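Local coordinates for protein Cas6b (Methanococcus maripaludis, PDB 4Z7K) that probably cleaves precursor CRISPR RNA into guide units as a Cas6-family endoribonuclease, here one whose substrate repeat does not form a stem-loop, at residues Tyr5-Tyr10 against Asn98-Met103; Lys111-Gln116 against Asn195-Gln200. All coordinates share one frame; numbering follows the deposited sequence.

Contact 1. Residues Tyr5-Tyr10 against Asn98-Met103; sequences YMHISY and NVHKDM
Tyr-5 lies against Asp-102 and His-100 where strands 2-9 and 98-109 run antiparallel. Its CB starts near the carbonyl oxygen of Asp-102. CG, CD2 and CE2 then lie against that oxygen, which faces the ring off-centre, toward the rim, with Tyr-5 CD2 3.2 Å from Asp-102 O; CD1 and CE1 border Asp-102 N. CG stands between the backbone N and the carbonyl carbon (chi1 70°), which sets the ring beside Asp-102, a face toward the carbonyl oxygen of that residue. Farther out, CZ and OH meet Asp-102 CB, and OH ends 3.6 Å from His-100 CE1. The tyrosine turns its edge to the face of His-100 in a T-shaped pair, planes at 87°; His-100 in turn directs its edge at the face of His-7, offset, with ring centroids 5.0 Å apart. The three rings form an aromatic cluster on one face of the sheet. On the other face Met-6 SD touches Val-99 CG1 at 3.8 Å and Ile-8 CG1 meets Val-99 CG2. Three hydrogen-bonded pairs join the backbones. Tyr-5 N bonds Asp-102 O at 2.7 Å and Asp-102 N returns a bond to Tyr-5 O; His-100 N gives a nearly straight bond to His-7 O (174°), and the return bond from His-7 N is weak. Ser-9 and Asn-98 add two more. Lys-101 ends in a salt bridge to Glu-75. Strand 60-66 flanks strand 2-9 on its other side, bonding to Met-6 and Ile-8, while helix 67-76 packs Ile-71 and Leu-74 against the Met-6 face.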
ATOM      1  N   TYR B   5     -19.263  26.200   3.563  1.00 92.95           N
ATOM      2  CA  TYR B   5     -18.000  25.916   4.237  1.00 89.02           C
ATOM      3  C   TYR B   5     -17.694  26.843   5.385  1.00 87.67           C
ATOM      4  O   TYR B   5     -18.298  27.910   5.508  1.00 87.13           O
ATOM      5  CB  TYR B   5     -16.828  25.977   3.226  1.00 95.82           C
ATOM      6  CG  TYR B   5     -16.444  27.369   2.664  1.00101.57           C
ATOM      7  CD1 TYR B   5     -15.696  28.285   3.416  1.00 99.52           C
ATOM      8  CD2 TYR B   5     -16.775  27.731   1.353  1.00102.60           C
ATOM      9  CE1 TYR B   5     -15.331  29.540   2.892  1.00101.74           C
ATOM     10  CE2 TYR B   5     -16.416  28.981   0.821  1.00105.35           C
ATOM     11  CZ  TYR B   5     -15.694  29.877   1.590  1.00108.38           C
ATOM     12  OH  TYR B   5     -15.346  31.106   1.051  1.00108.57           O
ATOM     13  N   MET B   6     -16.748  26.417   6.224  1.00 86.73           N
ATOM     14  CA  MET B   6     -16.238  27.255   7.307  1.00 89.49           C
ATOM     15  C   MET B   6     -14.776  26.888   7.642  1.00 89.50           C
ATOM     16  O   MET B   6     -14.496  25.748   8.053  1.00 80.70           O
ATOM     17  CB  MET B   6     -17.134  27.134   8.546  1.00 94.44           C
ATOM     18  CG  MET B   6     -16.735  28.061   9.702  1.00 97.83           C
ATOM     19  SD  MET B   6     -18.014  28.273  10.980  1.00100.07           S
ATOM     20  CE  MET B   6     -17.706  26.841  12.005  1.00 84.71           C
ATOM     21  N   HIS B   7     -13.868  27.868   7.487  1.00 93.34           N
ATOM     22  CA  HIS B   7     -12.465  27.760   7.922  1.00 86.74           C
ATOM     23  C   HIS B   7     -12.309  28.290   9.331  1.00 79.80           C
ATOM     24  O   HIS B   7     -12.885  29.325   9.673  1.00 80.86           O
ATOM     25  CB  HIS B   7     -11.489  28.550   7.031  1.00 84.36           C
ATOM     26  CG  HIS B   7     -11.772  28.483   5.562  1.00 90.20           C
ATOM     27  ND1 HIS B   7     -12.638  27.575   4.996  1.00 86.39           N
ATOM     28  CD2 HIS B   7     -11.288  29.232   4.541  1.00 95.86           C
ATOM     29  CE1 HIS B   7     -12.668  27.759   3.686  1.00 91.52           C
ATOM     30  NE2 HIS B   7     -11.866  28.763   3.386  1.00 91.45           N
ATOM     31  N   ILE B   8     -11.493  27.607  10.126  1.00 75.09           N
ATOM     32  CA  ILE B   8     -11.105  28.098  11.448  1.00 81.07           C
ATOM     33  C   ILE B   8      -9.597  28.166  11.610  1.00 80.20           C
ATOM     34  O   ILE B   8      -8.914  27.156  11.476  1.00 86.01           O
ATOM     35  CB  ILE B   8     -11.683  27.198  12.550  1.00 81.73           C
ATOM     36  CG1 ILE B   8     -13.153  27.538  12.789  1.00 80.80           C
ATOM     37  CG2 ILE B   8     -10.898  27.345  13.833  1.00 83.00           C
ATOM     38  CD1 ILE B   8     -13.867  26.510  13.624  1.00 85.43           C
ATOM     39  N   SER B   9      -9.070  29.336  11.936  1.00 75.32           N
ATOM     40  CA  SER B   9      -7.628  29.476  11.982  1.00 78.56           C
ATOM     41  C   SER B   9      -7.173  30.089  13.300  1.00 81.69           C
ATOM     42  O   SER B   9      -7.832  30.990  13.813  1.00 86.16           O
ATOM     43  CB  SER B   9      -7.155  30.332  10.803  1.00 84.32           C
ATOM     44  OG  SER B   9      -5.797  30.061  10.463  1.00 92.89           O
ATOM     45  N   TYR B  10      -6.047  29.619  13.839  1.00 80.10           N
ATOM     46  CA  TYR B  10      -5.509  30.165  15.087  1.00 83.54           C
ATOM     47  C   TYR B  10      -4.157  30.796  14.769  1.00 83.60           C
ATOM     48  O   TYR B  10      -3.140  30.121  14.891  1.00 88.20           O
ATOM     49  CB  TYR B  10      -5.331  29.086  16.181  1.00 83.83           C
ATOM     50  CG  TYR B  10      -6.559  28.277  16.551  1.00 84.44           C
ATOM     51  CD1 TYR B  10      -7.822  28.839  16.531  1.00 83.33           C
ATOM     52  CD2 TYR B  10      -6.448  26.945  16.947  1.00 89.89           C
ATOM     53  CE1 TYR B  10      -8.949  28.095  16.873  1.00 83.68           C
ATOM     54  CE2 TYR B  10      -7.571  26.187  17.287  1.00 83.02           C
ATOM     55  CZ  TYR B  10      -8.818  26.772  17.251  1.00 83.72           C
ATOM     56  OH  TYR B  10      -9.947  26.052  17.590  1.00 84.22           O
ATOM     57  N   ASN B  98      -9.559  33.464  14.008  1.00 83.51           N
ATOM     58  CA  ASN B  98     -10.267  33.961  12.847  1.00 87.37           C
ATOM     59  C   ASN B  98     -11.122  32.845  12.248  1.00 86.17           C
ATOM     60  O   ASN B  98     -10.621  31.771  11.909  1.00 85.34           O
ATOM     61  CB  ASN B  98      -9.301  34.508  11.801  1.00 83.47           C
ATOM     62  CG  ASN B  98      -9.958  34.686  10.451  1.00 89.71           C
ATOM     63  OD1 ASN B  98     -10.015  33.757   9.641  1.00 94.87           O
ATOM     64  ND2 ASN B  98     -10.461  35.890  10.197  1.00 94.03           N
ATOM     65  N   VAL B  99     -12.423  33.095  12.172  1.00 86.24           N
ATOM     66  CA  VAL B  99     -13.345  32.184  11.519  1.00 84.01           C
ATOM     67  C   VAL B  99     -13.828  32.809  10.229  1.00 84.29           C
ATOM     68  O   VAL B  99     -14.172  33.983  10.172  1.00 90.06           O
ATOM     69  CB  VAL B  99     -14.530  31.838  12.432  1.00 80.24           C
ATOM     70  CG1 VAL B  99     -15.596  31.078  11.681  1.00 77.46           C
ATOM     71  CG2 VAL B  99     -14.029  31.065  13.632  1.00 78.06           C
ATOM     72  N   HIS B 100     -13.865  32.002   9.190  1.00 86.07           N
ATOM     73  CA  HIS B 100     -14.343  32.436   7.898  1.00 89.73           C
ATOM     74  C   HIS B 100     -15.411  31.414   7.505  1.00 92.52           C
ATOM     75  O   HIS B 100     -15.262  30.235   7.841  1.00 89.51           O
ATOM     76  CB  HIS B 100     -13.148  32.509   6.933  1.00 90.05           C
ATOM     77  CG  HIS B 100     -13.498  32.860   5.524  1.00 98.21           C
ATOM     78  ND1 HIS B 100     -12.697  32.503   4.458  1.00104.04           N
ATOM     79  CD2 HIS B 100     -14.547  33.534   4.999  1.00102.50           C
ATOM     80  CE1 HIS B 100     -13.245  32.932   3.333  1.00104.28           C
ATOM     81  NE2 HIS B 100     -14.368  33.562   3.633  1.00107.33           N
ATOM     82  N   LYS B 101     -16.520  31.851   6.899  1.00 91.53           N
ATOM     83  CA  LYS B 101     -17.541  30.898   6.424  1.00 95.93           C
ATOM     84  C   LYS B 101     -18.442  31.496   5.346  1.00100.73           C
ATOM     85  O   LYS B 101     -18.827  32.666   5.404  1.00102.95           O
ATOM     86  CB  LYS B 101     -18.422  30.359   7.553  1.00 89.47           C
ATOM     87  CG  LYS B 101     -19.558  31.264   7.957  1.00 97.90           C
ATOM     88  CD  LYS B 101     -20.895  30.504   8.042  1.00 99.80           C
ATOM     89  CE  LYS B 101     -20.878  29.370   9.070  1.00 90.79           C
ATOM     90  NZ  LYS B 101     -22.223  28.740   9.178  1.00 82.81           N
ATOM     91  N   ASP B 102     -18.785  30.671   4.366  1.00 99.12           N
ATOM     92  CA  ASP B 102     -19.409  31.143   3.140  1.00101.94           C
ATOM     93  C   ASP B 102     -19.809  29.915   2.339  1.00104.17           C
ATOM     94  O   ASP B 102     -19.480  28.791   2.724  1.00103.10           O
ATOM     95  CB  ASP B 102     -18.419  32.021   2.356  1.00100.37           C
ATOM     96  CG  ASP B 102     -19.095  32.948   1.359  1.00107.42           C
ATOM     97  OD1 ASP B 102     -20.343  33.012   1.340  1.00105.57           O
ATOM     98  OD2 ASP B 102     -18.364  33.630   0.598  1.00111.21           O
ATOM     99  N   MET B 103     -20.553  30.106   1.259  1.00104.02           N
ATOM    100  CA  MET B 103     -20.735  29.018   0.317  1.00106.30           C
ATOM    101  C   MET B 103     -20.399  29.468  -1.096  1.00110.17           C
ATOM    102  O   MET B 103     -21.124  30.282  -1.672  1.00115.99           O
ATOM    103  CB  MET B 103     -22.153  28.455   0.408  1.00107.28           C
ATOM    104  CG  MET B 103     -23.273  29.444   0.173  1.00112.75           C
ATOM    105  SD  MET B 103     -24.849  28.656   0.537  1.00134.77           S
ATOM    106  CE  MET B 103     -24.581  27.037  -0.203  1.00110.51           C
TER

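Contact 2. Residues Lys111-Gln116 against Asn195-Gln200; sequences KILKYQ and NFDIPQ
The Tyr-115 ring carries Ile-198 on one face: CD1 stands 4.2 Å from the ring centroid, almost on the normal, in a CH-pi contact. Near the ring plane, at the hydroxyl end, lie Phe-196 O and Asp-197 CA. Phe-192 also meets this ring, with planes about 25° apart. CG opposite the carbonyl carbon (chi1 -63°) sends the phenol toward residues 196-198, where its oxygen serves two backbone groups. The hydroxyl donates to Phe-196 O at 2.8 Å, in the carbonyl plane and on a lone pair, and accepts from Ile-198 N at 2.7 Å. Beside it Ile-198 CB packs on Tyr-115 CE1 at 3.7 Å. The antiparallel sheet here has the 2-3-1-4 strand order consistent with the ferredoxin-like fold of RAMP proteins, and strand 112-117 sits inside it between 186-194 and 215-217. Residues 195-200 leave the end of 186-194, turning a corner at Asn-195 and Phe-196 and passing the hydroxyl end and one face of the tyrosine. A phenylalanine in place of Tyr-115 would probably leave Phe-196 O and Ile-198 N without this shared partner and let the segment shift. Leu-113 CD1 adds a contact 3.3 Å from Phe-196 O. At the corner Asn-195 ND2 bonds the carbonyl O of Lys-166 and OD1 accepts from the backbone N of Lys-168, and the Phe-196 ring turns from the strand to pack on helix 137-158 and meet Phe-106 edge-to-face.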
ATOM      1  N   LYS B 111     -14.683  26.695 -18.078  1.00101.00           N
ATOM      2  CA  LYS B 111     -13.519  27.553 -18.106  1.00101.81           C
ATOM      3  C   LYS B 111     -12.457  26.920 -17.246  1.00102.49           C
ATOM      4  O   LYS B 111     -12.769  26.189 -16.303  1.00105.37           O
ATOM      5  CB  LYS B 111     -13.848  28.932 -17.545  1.00 97.06           C
ATOM      6  CG  LYS B 111     -12.667  29.853 -17.549  1.00 98.99           C
ATOM      7  CD  LYS B 111     -13.027  31.269 -17.194  1.00105.52           C
ATOM      8  CE  LYS B 111     -13.012  31.361 -15.660  1.00 94.56           C
ATOM      9  NZ  LYS B 111     -11.709  31.858 -15.117  1.00 83.60           N
ATOM     10  N   ILE B 112     -11.198  27.185 -17.573  1.00 98.82           N
ATOM     11  CA  ILE B 112     -10.138  26.409 -16.968  1.00 97.81           C
ATOM     12  C   ILE B 112      -9.431  27.206 -15.879  1.00 96.14           C
ATOM     13  O   ILE B 112      -9.038  28.366 -16.081  1.00 90.27           O
ATOM     14  CB  ILE B 112      -9.177  25.895 -18.042  1.00 92.26           C
ATOM     15  CG1 ILE B 112      -9.943  24.869 -18.880  1.00 89.56           C
ATOM     16  CG2 ILE B 112      -7.954  25.276 -17.415  1.00 92.98           C
ATOM     17  CD1 ILE B 112      -9.121  23.772 -19.458  1.00 92.34           C
ATOM     18  N   LEU B 113      -9.244  26.538 -14.740  1.00 93.35           N
ATOM     19  CA  LEU B 113      -8.792  27.179 -13.515  1.00 91.83           C
ATOM     20  C   LEU B 113      -7.473  26.616 -13.018  1.00 88.97           C
ATOM     21  O   LEU B 113      -7.208  25.419 -13.149  1.00 88.74           O
ATOM     22  CB  LEU B 113      -9.849  27.019 -12.425  1.00 93.37           C
ATOM     23  CG  LEU B 113     -11.264  27.487 -12.751  1.00 94.07           C
ATOM     24  CD1 LEU B 113     -12.279  26.702 -11.916  1.00 92.03           C
ATOM     25  CD2 LEU B 113     -11.373  29.008 -12.531  1.00 89.39           C
ATOM     26  N   LYS B 114      -6.667  27.476 -12.406  1.00 80.26           N
ATOM     27  CA  LYS B 114      -5.344  27.070 -11.956  1.00 82.37           C
ATOM     28  C   LYS B 114      -5.231  27.003 -10.446  1.00 80.95           C
ATOM     29  O   LYS B 114      -5.533  27.967  -9.752  1.00 85.00           O
ATOM     30  CB  LYS B 114      -4.279  28.015 -12.509  1.00 90.82           C
ATOM     31  CG  LYS B 114      -2.854  27.495 -12.349  1.00 87.07           C
ATOM     32  CD  LYS B 114      -1.828  28.531 -12.753  1.00 80.33           C
ATOM     33  CE  LYS B 114      -0.432  27.982 -12.578  1.00 86.24           C
ATOM     34  NZ  LYS B 114       0.587  28.995 -12.959  1.00 96.45           N
ATOM     35  N   TYR B 115      -4.741  25.868  -9.961  1.00 79.85           N
ATOM     36  CA  TYR B 115      -4.639  25.577  -8.539  1.00 77.37           C
ATOM     37  C   TYR B 115      -3.193  25.339  -8.144  1.00 74.44           C
ATOM     38  O   TYR B 115      -2.352  25.035  -8.992  1.00 70.27           O
ATOM     39  CB  TYR B 115      -5.492  24.348  -8.198  1.00 80.44           C
ATOM     40  CG  TYR B 115      -6.978  24.550  -8.437  1.00 84.80           C
ATOM     41  CD1 TYR B 115      -7.793  25.137  -7.478  1.00 84.25           C
ATOM     42  CD2 TYR B 115      -7.553  24.207  -9.650  1.00 89.03           C
ATOM     43  CE1 TYR B 115      -9.152  25.320  -7.707  1.00 84.90           C
ATOM     44  CE2 TYR B 115      -8.907  24.403  -9.887  1.00 90.78           C
ATOM     45  CZ  TYR B 115      -9.696  24.960  -8.916  1.00 86.38           C
ATOM     46  OH  TYR B 115     -11.029  25.154  -9.176  1.00 88.92           O
ATOM     47  N   GLN B 116      -2.909  25.494  -6.852  1.00 82.33           N
ATOM     48  CA  GLN B 116      -1.582  25.208  -6.298  1.00 78.60           C
ATOM     49  C   GLN B 116      -1.651  24.466  -4.958  1.00 75.75           C
ATOM     50  O   GLN B 116      -2.530  24.721  -4.136  1.00 75.89           O
ATOM     51  CB  GLN B 116      -0.783  26.502  -6.130  1.00 84.18           C
ATOM     52  CG  GLN B 116       0.689  26.259  -5.865  1.00 91.76           C
ATOM     53  CD  GLN B 116       1.406  27.489  -5.389  1.00 87.69           C
ATOM     54  OE1 GLN B 116       0.847  28.583  -5.393  1.00 88.34           O
ATOM     55  NE2 GLN B 116       2.657  27.320  -4.970  1.00 91.77           N
ATOM     56  N   ASN B 195     -10.702  21.905 -15.607  1.00 90.74           N
ATOM     57  CA  ASN B 195     -12.034  22.428 -15.877  1.00 90.38           C
ATOM     58  C   ASN B 195     -12.957  22.028 -14.752  1.00 91.86           C
ATOM     59  O   ASN B 195     -14.110  21.672 -14.983  1.00 94.87           O
ATOM     60  CB  ASN B 195     -12.588  21.935 -17.218  1.00 93.43           C
ATOM     61  CG  ASN B 195     -12.799  20.434 -17.259  1.00 89.17           C
ATOM     62  OD1 ASN B 195     -12.013  19.673 -16.714  1.00 93.30           O
ATOM     63  ND2 ASN B 195     -13.869  20.005 -17.916  1.00 84.86           N
ATOM     64  N   PHE B 196     -12.417  21.984 -13.543  1.00 90.62           N
ATOM     65  CA  PHE B 196     -13.246  21.769 -12.372  1.00 91.02           C
ATOM     66  C   PHE B 196     -13.058  22.852 -11.327  1.00 92.09           C
ATOM     67  O   PHE B 196     -11.993  23.464 -11.244  1.00 92.10           O
ATOM     68  CB  PHE B 196     -12.965  20.418 -11.753  1.00 90.30           C
ATOM     69  CG  PHE B 196     -14.050  19.961 -10.841  1.00 93.38           C
ATOM     70  CD1 PHE B 196     -15.243  19.494 -11.357  1.00 93.58           C
ATOM     71  CD2 PHE B 196     -13.888  19.991  -9.479  1.00 90.78           C
ATOM     72  CE1 PHE B 196     -16.239  19.070 -10.534  1.00 92.85           C
ATOM     73  CE2 PHE B 196     -14.890  19.561  -8.655  1.00 86.24           C
ATOM     74  CZ  PHE B 196     -16.063  19.106  -9.178  1.00 87.03           C
ATOM     75  N   ASP B 197     -14.086  23.078 -10.516  1.00 92.95           N
ATOM     76  CA  ASP B 197     -14.036  24.163  -9.546  1.00 89.13           C
ATOM     77  C   ASP B 197     -13.911  23.670  -8.114  1.00 86.79           C
ATOM     78  O   ASP B 197     -14.777  22.977  -7.618  1.00 89.14           O
ATOM     79  CB  ASP B 197     -15.268  25.037  -9.683  1.00 88.84           C
ATOM     80  CG  ASP B 197     -15.052  26.418  -9.140  1.00 97.21           C
ATOM     81  OD1 ASP B 197     -14.525  26.558  -8.009  1.00 96.64           O
ATOM     82  OD2 ASP B 197     -15.389  27.373  -9.868  1.00106.13           O
ATOM     83  N   ILE B 198     -12.831  24.058  -7.451  1.00 88.55           N
ATOM     84  CA  ILE B 198     -12.583  23.673  -6.070  1.00 85.93           C
ATOM     85  C   ILE B 198     -12.546  24.895  -5.163  1.00 91.52           C
ATOM     86  O   ILE B 198     -11.767  25.827  -5.408  1.00 91.77           O
ATOM     87  CB  ILE B 198     -11.239  22.923  -5.901  1.00 83.68           C
ATOM     88  CG1 ILE B 198     -10.998  21.944  -7.048  1.00 89.31           C
ATOM     89  CG2 ILE B 198     -11.178  22.220  -4.556  1.00 75.14           C
ATOM     90  CD1 ILE B 198      -9.678  21.190  -6.934  1.00 83.53           C
ATOM     91  N   PRO B 199     -13.418  24.922  -4.142  1.00 92.43           N
ATOM     92  CA  PRO B 199     -13.342  25.917  -3.060  1.00 94.10           C
ATOM     93  C   PRO B 199     -12.031  25.799  -2.263  1.00 89.14           C
ATOM     94  O   PRO B 199     -11.501  24.691  -2.126  1.00 89.09           O
ATOM     95  CB  PRO B 199     -14.546  25.567  -2.181  1.00 91.81           C
ATOM     96  CG  PRO B 199     -15.510  24.955  -3.109  1.00 94.20           C
ATOM     97  CD  PRO B 199     -14.686  24.177  -4.109  1.00 90.67           C
ATOM     98  N   GLN B 200     -11.518  26.915  -1.751  1.00 78.54           N
ATOM     99  CA  GLN B 200     -10.178  26.931  -1.168  1.00 82.29           C
ATOM    100  C   GLN B 200      -9.920  26.017   0.022  1.00 81.76           C
ATOM    101  O   GLN B 200     -10.788  25.780   0.853  1.00 88.68           O
ATOM    102  CB  GLN B 200      -9.804  28.347  -0.780  1.00 88.02           C
ATOM    103  CG  GLN B 200      -9.423  29.182  -1.980  1.00 97.58           C
ATOM    104  CD  GLN B 200      -9.224  30.627  -1.620  1.00104.12           C
ATOM    105  OE1 GLN B 200      -8.713  30.948  -0.533  1.00103.16           O
ATOM    106  NE2 GLN B 200      -9.623  31.519  -2.527  1.00 98.78           N
TER

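Overall arrangement
Contact 1 belongs to the N-terminal Cas6b domain and contact 2 to the C-terminal one, and both sheets share the strand order 2-3-1-4, consistent with the paired RAMP domains of Cas6 proteins. Strand 98-109 of contact 1 leads almost directly into strand 112-117 of contact 2, so the chain steps from one sheet to the next. The contact centres are about 20 Å apart, yet the segments meet at one point, where His-7 CE1 packs 3.9 Å from Gln-200 O. The bound nucleic acid comes nearer to contact 2, about 7 Å at the nearest atom, than to contact 1, about 13 Å.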